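Long-range contacts in glycosyl hydrolase, family 38 (Enterococcus faecalis, PDB 5KBP), which probably hydrolyses alpha-mannosidic linkages in carbohydrates, as other members of glycoside hydrolase family 38 do: residues A[12-17]-A[228-233]; A[84-89]-A[112-117]; A[121-126]-A[261-266]; A[169-174]-A[275-280]; A[196-201]-A[234-239]. One frame throughout, in Å; residues are numbered along the deposited sequence.

Interaction 1: residues A[12-17]-A[228-233]; sequences VSHSHW and LMMNGV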
# COMPACT_ATOMS: atom_id res chain seq x y z
N VAL A 12 9.84 -29.87 -19.51
CA VAL A 12 10.31 -28.60 -18.96
C VAL A 12 9.55 -28.34 -17.67
O VAL A 12 8.35 -28.05 -17.69
CB VAL A 12 10.13 -27.45 -19.96
CG1 VAL A 12 10.51 -26.12 -19.31
CG2 VAL A 12 10.96 -27.69 -21.21
N SER A 13 10.24 -28.44 -16.54
CA SER A 13 9.65 -28.12 -15.25
C SER A 13 9.54 -26.61 -15.08
O SER A 13 10.45 -25.86 -15.45
CB SER A 13 10.46 -28.73 -14.11
OG SER A 13 10.46 -30.14 -14.19
N HIS A 14 8.43 -26.16 -14.51
CA HIS A 14 8.15 -24.74 -14.36
C HIS A 14 7.07 -24.56 -13.31
O HIS A 14 6.60 -25.53 -12.70
CB HIS A 14 7.72 -24.12 -15.69
CG HIS A 14 6.29 -24.41 -16.04
ND1 HIS A 14 5.26 -23.54 -15.75
CD2 HIS A 14 5.71 -25.48 -16.63
CE1 HIS A 14 4.12 -24.05 -16.16
NE2 HIS A 14 4.37 -25.23 -16.70
N SER A 15 6.67 -23.31 -13.10
CA SER A 15 5.51 -23.00 -12.28
C SER A 15 5.02 -21.62 -12.70
O SER A 15 5.71 -20.62 -12.47
CB SER A 15 5.85 -23.04 -10.80
OG SER A 15 4.69 -22.86 -10.01
N HIS A 16 3.85 -21.57 -13.33
CA HIS A 16 3.24 -20.29 -13.70
C HIS A 16 2.78 -19.59 -12.43
O HIS A 16 1.79 -19.99 -11.81
CB HIS A 16 2.07 -20.52 -14.66
CG HIS A 16 1.44 -19.25 -15.14
ND1 HIS A 16 0.18 -18.85 -14.76
CD2 HIS A 16 1.91 -18.29 -15.97
CE1 HIS A 16 -0.11 -17.70 -15.34
NE2 HIS A 16 0.92 -17.33 -16.08
N TRP A 17 3.49 -18.54 -12.04
CA TRP A 17 3.30 -17.92 -10.73
C TRP A 17 2.64 -16.55 -10.89
O TRP A 17 3.31 -15.54 -11.10
CB TRP A 17 4.62 -17.80 -9.99
CG TRP A 17 4.41 -17.54 -8.55
CD1 TRP A 17 4.40 -16.33 -7.93
CD2 TRP A 17 4.12 -18.52 -7.55
NE1 TRP A 17 4.15 -16.49 -6.59
CE2 TRP A 17 3.97 -17.83 -6.33
CE3 TRP A 17 3.99 -19.91 -7.56
CZ2 TRP A 17 3.70 -18.48 -5.13
CZ3 TRP A 17 3.72 -20.56 -6.36
CH2 TRP A 17 3.57 -19.84 -5.17
N LEU A 228 6.88 -31.37 -26.55
CA LEU A 228 7.04 -30.50 -25.39
C LEU A 228 6.02 -30.88 -24.32
O LEU A 228 4.80 -30.82 -24.57
CB LEU A 228 6.87 -29.03 -25.79
CG LEU A 228 7.08 -27.99 -24.68
CD1 LEU A 228 8.52 -27.96 -24.22
CD2 LEU A 228 6.63 -26.61 -25.14
N MET A 229 6.51 -31.26 -23.15
CA MET A 229 5.67 -31.53 -21.98
C MET A 229 5.97 -30.48 -20.93
O MET A 229 7.10 -30.40 -20.42
CB MET A 229 5.93 -32.93 -21.43
CG MET A 229 5.65 -34.06 -22.41
SD MET A 229 3.94 -34.15 -22.94
CE MET A 229 3.10 -34.34 -21.37
N MET A 230 4.97 -29.66 -20.60
CA MET A 230 5.13 -28.59 -19.63
C MET A 230 4.82 -29.13 -18.24
O MET A 230 3.66 -29.36 -17.89
CB MET A 230 4.23 -27.41 -19.99
CG MET A 230 4.60 -26.75 -21.30
SD MET A 230 6.28 -26.09 -21.29
CE MET A 230 6.15 -24.88 -19.98
N ASN A 231 5.87 -29.32 -17.43
CA ASN A 231 5.75 -29.95 -16.12
C ASN A 231 5.51 -28.87 -15.07
O ASN A 231 6.40 -28.43 -14.34
CB ASN A 231 7.00 -30.78 -15.82
CG ASN A 231 7.02 -31.33 -14.42
OD1 ASN A 231 7.94 -31.05 -13.65
ND2 ASN A 231 6.01 -32.11 -14.07
N GLY A 232 4.25 -28.44 -14.99
CA GLY A 232 3.87 -27.42 -14.04
C GLY A 232 2.51 -26.84 -14.38
O GLY A 232 1.88 -27.22 -15.37
N VAL A 233 2.08 -25.91 -13.53
CA VAL A 233 0.78 -25.25 -13.67
C VAL A 233 0.73 -24.07 -12.71
O VAL A 233 1.74 -23.74 -12.07
CB VAL A 233 -0.37 -26.25 -13.44
CG1 VAL A 233 -0.51 -26.60 -11.97
CG2 VAL A 233 -1.69 -25.75 -14.04
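V12 and S13 run parallel to M230 and N231 near the C-terminal ends of two neighbouring strands of the parallel sheet in the N-terminal glycosidase domain. The pairing rests on three backbone bonds: V12 N to M229 O (2.9 Å), N231 N to V12 O (2.8 Å) and H14 N to N231 O (3.1 Å); a weak one from H16 N to V233 O carries it into the loops. On one face of the sheet the hydroxyl OG of S13 donates to OD1 of N231 at 2.7 Å, with the donor tilted 16° from the carbonyl plane. The amide nitrogen ND2 of N231 is used as well, by G197 O and Q239 OE1, so both ends of this amide are held. Beyond the paired residues, CA of G232 lies over a face of the H14 ring, 3.9 Å from its centroid. The bent chain of M230 brings CE within 3.4 Å of H14 CD2, and NE2 of H14 bonds to Y194 O, which together probably limit the ring's rotation. Strand 256-260 flanks strand 7-13 on the side away from 226-231, and F263 of helix 263-270 packs on V12 and M230, while helix 25-45 meets S15.

Interaction 2: residues A[84-89]-A[112-117]; sequences LKIGPF and LESQKW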
# COMPACT_ATOMS: atom_id res chain seq x y z
N LEU A 84 18.73 -22.57 -13.20
CA LEU A 84 17.61 -21.67 -12.93
C LEU A 84 17.47 -20.75 -14.14
O LEU A 84 18.28 -19.83 -14.32
CB LEU A 84 17.83 -20.87 -11.64
CG LEU A 84 16.57 -20.27 -11.02
CD1 LEU A 84 15.52 -21.35 -10.82
CD2 LEU A 84 16.90 -19.59 -9.70
N LYS A 85 16.47 -21.01 -14.97
CA LYS A 85 16.26 -20.28 -16.21
C LYS A 85 15.39 -19.06 -15.93
O LYS A 85 14.25 -19.19 -15.48
CB LYS A 85 15.60 -21.18 -17.25
CG LYS A 85 16.36 -22.47 -17.55
CD LYS A 85 17.66 -22.19 -18.28
CE LYS A 85 18.28 -23.47 -18.82
NZ LYS A 85 19.53 -23.22 -19.58
N ILE A 86 15.94 -17.87 -16.21
CA ILE A 86 15.31 -16.61 -15.83
C ILE A 86 15.05 -15.77 -17.07
O ILE A 86 15.67 -15.94 -18.12
CB ILE A 86 16.17 -15.83 -14.81
CG1 ILE A 86 17.49 -15.41 -15.46
CG2 ILE A 86 16.42 -16.66 -13.57
CD1 ILE A 86 18.31 -14.46 -14.62
N GLY A 87 14.11 -14.83 -16.93
CA GLY A 87 13.83 -13.86 -17.96
C GLY A 87 13.01 -14.44 -19.10
O GLY A 87 12.51 -15.56 -19.03
N PRO A 88 12.88 -13.67 -20.19
CA PRO A 88 13.57 -12.40 -20.41
C PRO A 88 12.82 -11.16 -19.92
O PRO A 88 13.31 -10.05 -20.10
CB PRO A 88 13.71 -12.35 -21.93
CG PRO A 88 12.47 -13.03 -22.42
CD PRO A 88 12.11 -14.08 -21.38
N PHE A 89 11.65 -11.35 -19.31
CA PHE A 89 10.82 -10.23 -18.87
C PHE A 89 11.03 -9.96 -17.39
O PHE A 89 11.62 -10.75 -16.65
CB PHE A 89 9.34 -10.52 -19.15
CG PHE A 89 9.00 -10.66 -20.61
CD1 PHE A 89 9.84 -10.16 -21.59
CD2 PHE A 89 7.83 -11.28 -20.99
CE1 PHE A 89 9.53 -10.29 -22.93
CE2 PHE A 89 7.50 -11.41 -22.33
CZ PHE A 89 8.35 -10.92 -23.30
N LEU A 112 18.15 -6.04 -18.57
CA LEU A 112 19.20 -5.51 -17.70
C LEU A 112 19.30 -6.31 -16.40
O LEU A 112 20.40 -6.50 -15.87
CB LEU A 112 18.95 -4.04 -17.40
CG LEU A 112 19.00 -3.07 -18.58
CD1 LEU A 112 18.64 -1.67 -18.13
CD2 LEU A 112 20.36 -3.08 -19.25
N GLU A 113 18.17 -6.78 -15.88
CA GLU A 113 18.20 -7.59 -14.66
C GLU A 113 18.75 -8.98 -14.94
O GLU A 113 19.50 -9.53 -14.12
CB GLU A 113 16.80 -7.68 -14.06
CG GLU A 113 16.28 -6.38 -13.48
CD GLU A 113 17.08 -5.91 -12.28
OE1 GLU A 113 17.44 -6.77 -11.44
OE2 GLU A 113 17.37 -4.70 -12.19
N SER A 114 18.40 -9.57 -16.08
CA SER A 114 18.91 -10.90 -16.42
C SER A 114 20.42 -10.88 -16.59
O SER A 114 21.10 -11.85 -16.23
CB SER A 114 18.23 -11.41 -17.68
OG SER A 114 16.83 -11.55 -17.50
N GLN A 115 20.96 -9.79 -17.13
CA GLN A 115 22.41 -9.68 -17.28
C GLN A 115 23.13 -9.57 -15.95
O GLN A 115 24.32 -9.91 -15.87
CB GLN A 115 22.75 -8.48 -18.16
CG GLN A 115 22.18 -8.55 -19.57
CD GLN A 115 22.71 -9.73 -20.35
OE1 GLN A 115 23.85 -10.17 -20.15
NE2 GLN A 115 21.90 -10.27 -21.25
N LYS A 116 22.44 -9.11 -14.90
CA LYS A 116 23.07 -9.06 -13.58
C LYS A 116 23.28 -10.45 -13.00
O LYS A 116 24.24 -10.67 -12.25
CB LYS A 116 22.22 -8.21 -12.63
CG LYS A 116 22.05 -6.77 -13.07
CD LYS A 116 21.09 -6.02 -12.15
CE LYS A 116 20.88 -4.59 -12.63
NZ LYS A 116 19.89 -3.86 -11.79
N TRP A 117 22.41 -11.40 -13.34
CA TRP A 117 22.53 -12.77 -12.86
C TRP A 117 23.30 -13.65 -13.83
O TRP A 117 24.11 -14.48 -13.40
CB TRP A 117 21.14 -13.36 -12.60
CG TRP A 117 20.35 -12.60 -11.59
CD1 TRP A 117 19.37 -11.67 -11.84
CD2 TRP A 117 20.48 -12.68 -10.17
NE1 TRP A 117 18.88 -11.18 -10.66
CE2 TRP A 117 19.54 -11.78 -9.62
CE3 TRP A 117 21.29 -13.43 -9.31
CZ2 TRP A 117 19.39 -11.61 -8.24
CZ3 TRP A 117 21.14 -13.26 -7.95
CH2 TRP A 117 20.20 -12.36 -7.43
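The methyl CD1 of I86 makes the closest approach, 3.6 Å from CB of W117, and also lies 4.0 Å from CA of S114. I86 CD1 reaches the indole obliquely, 4.1 Å from both CG and CD1 of W117. With chi1 at 64°, CG1 sits between the backbone N and carbonyl carbon of I86, and an extended chi2 (171°) then carries CD1 out to the helix surface. Beside it, G87 CA rests 3.8 Å from S114 OG, a hydroxyl that is itself bonded to G110 O, one turn back in the same helix. The contact thus joins the loop leaving the short strand 84-85 to helix 100-117, within the alpha/beta N-terminal domain. In that loop G87 has a positive phi (77°), which favours glycine, and the peptide bond before P88 is cis. Further out, I86 is bonded through its backbone to V121, and its side chain also packs on L61 of helix 59-65. L61 and L65 touch W117 too, as do V75, K76 and V79 of helix 72-80.

Interaction 3: residues A[121-126]-A[261-266]; sequences VQLGYF and SNFDDY
F263, in the first turn of helix 263-270, packs in a buried apolar site formed with L123 and Y125. CD2 of L123 stands over one face of the phenyl ring, 3.8 Å from its centroid and 22° off the normal; its offset toward the rim puts it 3.5 Å from F263 CD1. The Y125 ring arrives obliquely, its CE1 3.8 Å from F263 CE2, with the two planes at 68°. CG of L123 is anti to the backbone N (chi1 172°), a setting that directs the isobutyl group at the helix. The arrangement docks the helix N-terminus against residues 121-125, on and next to strand 124-126, an outermost strand of a mixed sheet. N262 is the N-cap: its OD1 accepts from D265 N at 3.0 Å. At the rim, D264 OD1 lies 3.9 Å from V121 CG1, and its other oxygen makes a long, weak ion pair with K85. H53 meets F263 edge-to-face and also touches the Y125 ring, while M230 of strand 226-231 packs against both aromatics.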
# COMPACT_ATOMS: atom_id res chain seq x y z
N VAL A 121 16.50 -16.37 -20.80
CA VAL A 121 15.93 -17.31 -21.77
C VAL A 121 15.40 -16.50 -22.94
O VAL A 121 14.53 -15.63 -22.77
CB VAL A 121 14.84 -18.16 -21.12
CG1 VAL A 121 14.12 -18.99 -22.18
CG2 VAL A 121 15.43 -19.06 -20.06
N GLN A 122 15.92 -16.77 -24.13
CA GLN A 122 15.58 -15.97 -25.31
C GLN A 122 14.27 -16.45 -25.94
O GLN A 122 14.22 -16.89 -27.09
CB GLN A 122 16.73 -15.99 -26.31
CG GLN A 122 18.01 -15.36 -25.77
CD GLN A 122 19.10 -15.26 -26.82
OE1 GLN A 122 19.31 -14.19 -27.41
NE2 GLN A 122 19.80 -16.36 -27.06
N LEU A 123 13.21 -16.35 -25.15
CA LEU A 123 11.88 -16.77 -25.58
C LEU A 123 10.84 -15.81 -25.01
O LEU A 123 10.79 -15.60 -23.80
CB LEU A 123 11.58 -18.20 -25.11
CG LEU A 123 10.15 -18.69 -25.33
CD1 LEU A 123 9.86 -18.87 -26.82
CD2 LEU A 123 9.89 -19.98 -24.56
N GLY A 124 10.03 -15.22 -25.89
CA GLY A 124 8.88 -14.47 -25.44
C GLY A 124 7.90 -15.38 -24.74
O GLY A 124 7.46 -16.38 -25.30
N TYR A 125 7.56 -15.05 -23.49
CA TYR A 125 6.77 -15.94 -22.64
C TYR A 125 5.42 -15.29 -22.37
O TYR A 125 5.31 -14.37 -21.56
CB TYR A 125 7.53 -16.22 -21.34
CG TYR A 125 7.14 -17.51 -20.65
CD1 TYR A 125 7.33 -18.74 -21.26
CD2 TYR A 125 6.61 -17.49 -19.36
CE1 TYR A 125 6.98 -19.92 -20.62
CE2 TYR A 125 6.27 -18.67 -18.72
CZ TYR A 125 6.45 -19.88 -19.35
OH TYR A 125 6.11 -21.04 -18.71
N PHE A 126 4.39 -15.78 -23.06
CA PHE A 126 3.01 -15.31 -22.87
C PHE A 126 2.09 -16.50 -22.62
O PHE A 126 1.14 -16.74 -23.38
CB PHE A 126 2.54 -14.52 -24.09
CG PHE A 126 3.45 -13.39 -24.47
CD1 PHE A 126 3.30 -12.14 -23.90
CD2 PHE A 126 4.45 -13.58 -25.42
CE1 PHE A 126 4.14 -11.10 -24.25
CE2 PHE A 126 5.29 -12.54 -25.77
CZ PHE A 126 5.13 -11.30 -25.19
N SER A 261 14.54 -31.22 -19.81
CA SER A 261 15.18 -30.23 -20.66
C SER A 261 14.78 -28.80 -20.30
O SER A 261 14.44 -28.51 -19.15
CB SER A 261 14.85 -30.51 -22.13
OG SER A 261 15.69 -29.78 -23.00
N ASN A 262 14.83 -27.91 -21.29
CA ASN A 262 14.57 -26.49 -21.08
C ASN A 262 14.22 -25.87 -22.43
O ASN A 262 14.41 -26.48 -23.48
CB ASN A 262 15.76 -25.79 -20.44
CG ASN A 262 17.06 -26.07 -21.17
OD1 ASN A 262 17.35 -25.47 -22.20
ND2 ASN A 262 17.86 -26.99 -20.63
N PHE A 263 13.70 -24.64 -22.38
CA PHE A 263 13.23 -23.99 -23.59
C PHE A 263 14.36 -23.70 -24.57
O PHE A 263 14.14 -23.72 -25.79
CB PHE A 263 12.47 -22.71 -23.25
CG PHE A 263 11.04 -22.94 -22.87
CD1 PHE A 263 10.15 -23.43 -23.81
CD2 PHE A 263 10.59 -22.66 -21.60
CE1 PHE A 263 8.83 -23.65 -23.48
CE2 PHE A 263 9.26 -22.87 -21.26
CZ PHE A 263 8.38 -23.36 -22.20
N ASP A 264 15.56 -23.41 -24.07
CA ASP A 264 16.69 -23.14 -24.96
C ASP A 264 17.04 -24.36 -25.80
O ASP A 264 17.24 -24.26 -27.01
CB ASP A 264 17.90 -22.68 -24.15
CG ASP A 264 17.69 -21.32 -23.52
OD1 ASP A 264 17.14 -20.43 -24.19
OD2 ASP A 264 18.07 -21.15 -22.34
N ASP A 265 17.11 -25.54 -25.16
CA ASP A 265 17.44 -26.76 -25.89
C ASP A 265 16.31 -27.20 -26.80
O ASP A 265 16.55 -27.66 -27.93
CB ASP A 265 17.80 -27.87 -24.91
CG ASP A 265 19.13 -27.64 -24.23
OD1 ASP A 265 19.93 -26.82 -24.74
OD2 ASP A 265 19.39 -28.27 -23.18
N TYR A 266 15.06 -27.07 -26.35
CA TYR A 266 13.93 -27.48 -27.17
C TYR A 266 13.81 -26.62 -28.42
O TYR A 266 13.63 -27.13 -29.53
CB TYR A 266 12.63 -27.43 -26.36
CG TYR A 266 11.40 -27.79 -27.18
CD1 TYR A 266 11.17 -29.10 -27.56
CD2 TYR A 266 10.48 -26.82 -27.56
CE1 TYR A 266 10.05 -29.44 -28.31
CE2 TYR A 266 9.36 -27.15 -28.30
CZ TYR A 266 9.15 -28.46 -28.67
OH TYR A 266 8.04 -28.80 -29.41

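Interaction 4: residues A[169-174]-A[275-280]; sequences SSQYSE and PEDLGT
One hydrogen bond joins Y172 to D277: the phenol OH donates to OD2 at 2.9 Å. It meets the carboxylate oxygen on its syn side, 23° out of the carboxylate plane, while OD2 itself lies at the edge of the ring and near the ring plane. The two flat groups are turned 67° from each other, and their side chains cross at about a right angle. D277 reaches across with chi1 at 70°, its CG lying between its own backbone N and carbonyl carbon. It is the third residue of a type I beta turn from P275 to L278, which presents the carboxylate on the loop leading into strand 280-282. A second bond acts within 169-174: S170 OG donates to Y172 O at 2.8 Å, which probably helps to hold the backbone from which the tyrosine projects. The apolar part falls to L278, whose CD1 is 3.9 Å from Y172 CD2. The same methyl packs against a backbone carbonyl, L278 CD1 lying 3.3 Å from E174 O. CB of Q171 stands over one face of the tyrosine ring. Alongside, G279 is bonded through its backbone to W176 of strand 174-178, and E174 OE2 to S223 OG. Since D277 is exposed, the bond would favour the ionised carboxylate, and the phenol itself brings no charge to pair with it: a hydrogen bond near the surface next to the buried L278.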
# COMPACT_ATOMS: atom_id res chain seq x y z
N SER A 169 -6.19 -20.55 -36.99
CA SER A 169 -6.09 -21.97 -36.69
C SER A 169 -4.83 -22.52 -37.33
O SER A 169 -4.55 -22.23 -38.50
CB SER A 169 -7.32 -22.73 -37.18
OG SER A 169 -8.49 -22.33 -36.49
N SER A 170 -4.07 -23.31 -36.57
CA SER A 170 -2.83 -23.90 -37.05
C SER A 170 -2.93 -25.42 -36.99
O SER A 170 -3.44 -25.98 -36.02
CB SER A 170 -1.64 -23.42 -36.23
OG SER A 170 -0.43 -24.03 -36.67
N GLN A 171 -2.45 -26.08 -38.05
CA GLN A 171 -2.40 -27.53 -38.05
C GLN A 171 -1.46 -28.06 -36.98
O GLN A 171 -1.63 -29.19 -36.50
CB GLN A 171 -1.98 -28.05 -39.42
CG GLN A 171 -3.02 -27.88 -40.51
CD GLN A 171 -2.53 -28.39 -41.85
OE1 GLN A 171 -1.35 -28.29 -42.17
NE2 GLN A 171 -3.45 -28.95 -42.64
N TYR A 172 -0.46 -27.27 -36.59
CA TYR A 172 0.59 -27.73 -35.70
C TYR A 172 0.71 -26.80 -34.50
O TYR A 172 0.23 -25.66 -34.52
CB TYR A 172 1.94 -27.83 -36.42
CG TYR A 172 1.87 -28.52 -37.77
CD1 TYR A 172 1.81 -29.90 -37.86
CD2 TYR A 172 1.86 -27.78 -38.94
CE1 TYR A 172 1.74 -30.53 -39.09
CE2 TYR A 172 1.79 -28.40 -40.17
CZ TYR A 172 1.73 -29.78 -40.24
OH TYR A 172 1.67 -30.40 -41.46
N SER A 173 1.38 -27.30 -33.46
CA SER A 173 1.70 -26.50 -32.29
C SER A 173 2.91 -25.60 -32.50
O SER A 173 3.31 -24.88 -31.58
CB SER A 173 1.94 -27.41 -31.08
OG SER A 173 2.79 -28.49 -31.42
N GLU A 174 3.51 -25.63 -33.69
CA GLU A 174 4.55 -24.70 -34.09
C GLU A 174 4.06 -23.92 -35.31
O GLU A 174 3.36 -24.47 -36.16
CB GLU A 174 5.86 -25.42 -34.43
CG GLU A 174 6.44 -26.27 -33.30
CD GLU A 174 5.72 -27.59 -33.14
OE1 GLU A 174 5.41 -27.96 -31.99
OE2 GLU A 174 5.46 -28.26 -34.16
N PRO A 275 9.13 -28.29 -40.87
CA PRO A 275 8.67 -28.55 -42.24
C PRO A 275 8.39 -27.26 -42.99
O PRO A 275 8.18 -26.19 -42.41
CB PRO A 275 7.40 -29.38 -42.04
CG PRO A 275 6.90 -28.96 -40.70
CD PRO A 275 8.12 -28.68 -39.86
N GLU A 276 8.37 -27.39 -44.32
CA GLU A 276 8.16 -26.23 -45.19
C GLU A 276 6.70 -25.79 -45.25
O GLU A 276 6.44 -24.64 -45.61
CB GLU A 276 8.66 -26.53 -46.60
CG GLU A 276 10.16 -26.78 -46.69
N ASP A 277 5.76 -26.67 -44.91
CA ASP A 277 4.34 -26.34 -44.95
C ASP A 277 3.84 -25.73 -43.64
O ASP A 277 2.63 -25.81 -43.36
CB ASP A 277 3.52 -27.58 -45.31
CG ASP A 277 3.51 -28.61 -44.19
OD1 ASP A 277 4.54 -28.74 -43.49
OD2 ASP A 277 2.47 -29.28 -44.02
N LEU A 278 4.72 -25.14 -42.85
CA LEU A 278 4.32 -24.59 -41.56
C LEU A 278 3.41 -23.39 -41.76
O LEU A 278 3.67 -22.52 -42.60
CB LEU A 278 5.55 -24.20 -40.74
CG LEU A 278 5.35 -24.15 -39.23
CD1 LEU A 278 5.11 -25.56 -38.69
CD2 LEU A 278 6.54 -23.50 -38.54
N GLY A 279 2.33 -23.34 -40.98
CA GLY A 279 1.37 -22.27 -41.09
C GLY A 279 1.90 -20.95 -40.54
O GLY A 279 2.91 -20.88 -39.85
N THR A 280 1.18 -19.88 -40.87
CA THR A 280 1.56 -18.54 -40.46
C THR A 280 0.33 -17.78 -39.99
O THR A 280 -0.66 -17.68 -40.73
CB THR A 280 2.24 -17.77 -41.60
OG1 THR A 280 3.41 -18.49 -42.03
CG2 THR A 280 2.65 -16.38 -41.14

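Interaction 5: residues A[196-201]-A[234-239]; sequences NGNEIP and DHQPVQ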
# COMPACT_ATOMS: atom_id res chain seq x y z
N ASN A 196 0.20 -29.74 -19.58
CA ASN A 196 0.00 -31.10 -20.08
C ASN A 196 0.92 -32.09 -19.38
O ASN A 196 0.57 -33.27 -19.25
CB ASN A 196 0.23 -31.14 -21.59
CG ASN A 196 1.64 -30.76 -21.98
OD1 ASN A 196 2.26 -29.89 -21.36
ND2 ASN A 196 2.17 -31.41 -23.01
N GLY A 197 2.09 -31.64 -18.92
CA GLY A 197 3.02 -32.53 -18.25
C GLY A 197 3.05 -32.35 -16.75
O GLY A 197 4.06 -32.68 -16.10
N ASN A 198 1.97 -31.84 -16.17
CA ASN A 198 1.93 -31.59 -14.74
C ASN A 198 1.75 -32.89 -13.97
O ASN A 198 0.91 -33.72 -14.33
CB ASN A 198 0.81 -30.61 -14.40
CG ASN A 198 0.87 -30.14 -12.96
OD1 ASN A 198 1.94 -29.91 -12.41
ND2 ASN A 198 -0.30 -30.00 -12.33
N GLU A 199 2.55 -33.07 -12.92
CA GLU A 199 2.48 -34.22 -12.02
C GLU A 199 2.59 -35.54 -12.80
O GLU A 199 1.63 -36.28 -12.97
CB GLU A 199 1.19 -34.18 -11.18
CG GLU A 199 0.99 -32.88 -10.43
CD GLU A 199 -0.06 -32.98 -9.34
OE1 GLU A 199 -0.14 -34.04 -8.68
OE2 GLU A 199 -0.82 -32.01 -9.16
N ILE A 200 3.81 -35.79 -13.26
CA ILE A 200 4.12 -37.02 -13.98
C ILE A 200 4.17 -38.17 -12.98
O ILE A 200 4.93 -38.11 -12.01
CB ILE A 200 5.44 -36.89 -14.75
CG1 ILE A 200 5.35 -35.77 -15.79
CG2 ILE A 200 5.80 -38.21 -15.41
CD1 ILE A 200 6.65 -35.50 -16.52
N PRO A 201 3.38 -39.23 -13.18
CA PRO A 201 3.39 -40.34 -12.23
C PRO A 201 4.74 -41.04 -12.17
O PRO A 201 5.36 -41.31 -13.20
CB PRO A 201 2.29 -41.27 -12.76
CG PRO A 201 1.41 -40.40 -13.59
CD PRO A 201 2.33 -39.37 -14.19
N ASP A 234 -0.42 -23.42 -12.60
CA ASP A 234 -0.57 -22.23 -11.77
C ASP A 234 -0.27 -22.54 -10.31
O ASP A 234 -0.96 -23.35 -9.68
CB ASP A 234 -1.98 -21.67 -11.92
CG ASP A 234 -2.32 -21.29 -13.35
OD1 ASP A 234 -2.71 -22.19 -14.12
OD2 ASP A 234 -2.19 -20.10 -13.69
N HIS A 235 0.76 -21.88 -9.77
CA HIS A 235 1.15 -22.01 -8.36
C HIS A 235 1.45 -23.47 -8.00
O HIS A 235 1.14 -23.93 -6.90
CB HIS A 235 0.07 -21.44 -7.44
CG HIS A 235 -0.19 -19.97 -7.65
ND1 HIS A 235 -1.46 -19.44 -7.66
CD2 HIS A 235 0.66 -18.94 -7.84
CE1 HIS A 235 -1.38 -18.13 -7.87
NE2 HIS A 235 -0.10 -17.81 -7.98
N GLN A 236 2.06 -24.18 -8.93
CA GLN A 236 2.36 -25.59 -8.70
C GLN A 236 3.70 -25.74 -7.99
O GLN A 236 4.70 -25.19 -8.46
CB GLN A 236 2.39 -26.36 -10.01
CG GLN A 236 2.66 -27.85 -9.86
CD GLN A 236 1.47 -28.61 -9.31
OE1 GLN A 236 0.38 -28.06 -9.14
NE2 GLN A 236 1.67 -29.90 -9.04
N PRO A 237 3.75 -26.45 -6.86
CA PRO A 237 5.05 -26.79 -6.28
C PRO A 237 5.85 -27.65 -7.24
O PRO A 237 5.30 -28.43 -8.02
CB PRO A 237 4.68 -27.56 -5.01
CG PRO A 237 3.27 -27.17 -4.71
CD PRO A 237 2.63 -26.93 -6.04
N VAL A 238 7.17 -27.49 -7.20
CA VAL A 238 8.04 -28.24 -8.10
C VAL A 238 7.97 -29.72 -7.75
O VAL A 238 8.01 -30.10 -6.57
CB VAL A 238 9.47 -27.70 -8.05
CG1 VAL A 238 10.06 -27.80 -6.65
CG2 VAL A 238 10.35 -28.42 -9.07
N GLN A 239 7.83 -30.56 -8.77
CA GLN A 239 7.68 -32.00 -8.56
C GLN A 239 9.00 -32.57 -8.06
O GLN A 239 9.97 -32.67 -8.81
CB GLN A 239 7.24 -32.67 -9.85
CG GLN A 239 7.05 -34.17 -9.74
CD GLN A 239 6.50 -34.79 -11.01
OE1 GLN A 239 5.93 -34.09 -11.85
NE2 GLN A 239 6.68 -36.09 -11.16
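OE1 of Q239 accepts from two donors, I200 N at 3.1 Å and ND2 of N231. The bond from I200 N is fairly straight at hydrogen (152°), although the donor stands 29° from the amide's carbonyl plane. The same amide turns NE2 to I200 O, 2.8 Å away but weak because the angle at hydrogen is poor (125°). An extended chain lets Q239 span the distance to I200. A second glutamine, Q236, gives a weak bond from NE2 to E199 OE2 at 3.3 Å. Its CG lies 3.4 Å from N198 OD1, and the N198 and Q236 amide planes stand nearly perpendicular. These are two loops of the N-terminal domain, one leading to helix 204-219 and the other to helix 242-252. In the second subunit, F481 packs on Q236 and its backbone N makes a weak bond to E199 OE2. Q239 therefore engages both polar backbone atoms of I200, the N-H soundly and the carbonyl weakly, whereas the weakly held E199 carboxylate faces the subunit interface.

In the fold
Interactions 1 and 5 lie closest, their centres 6 Å apart: S15 OG bonds to Q236 O and N196 OD1 takes the M230 N-H, both at 2.8 Å. The centre of interaction 3 is 12 Å from that of interaction 1; M230 CE meets F263 CZ at 3.5 Å. Interaction 2 joins interaction 3 through the 2.8 Å hydrogen bond from V121 N to I86 O. Interaction 4 touches interaction 3 alone, where Y266 meets E174. All five fall within the N-terminal domain. Calcium has been seen at F253 and Y256 in this protein but is not bound to this chain; the M229 side chain lies about 9 Å from that of Y256, as does I200 from F253.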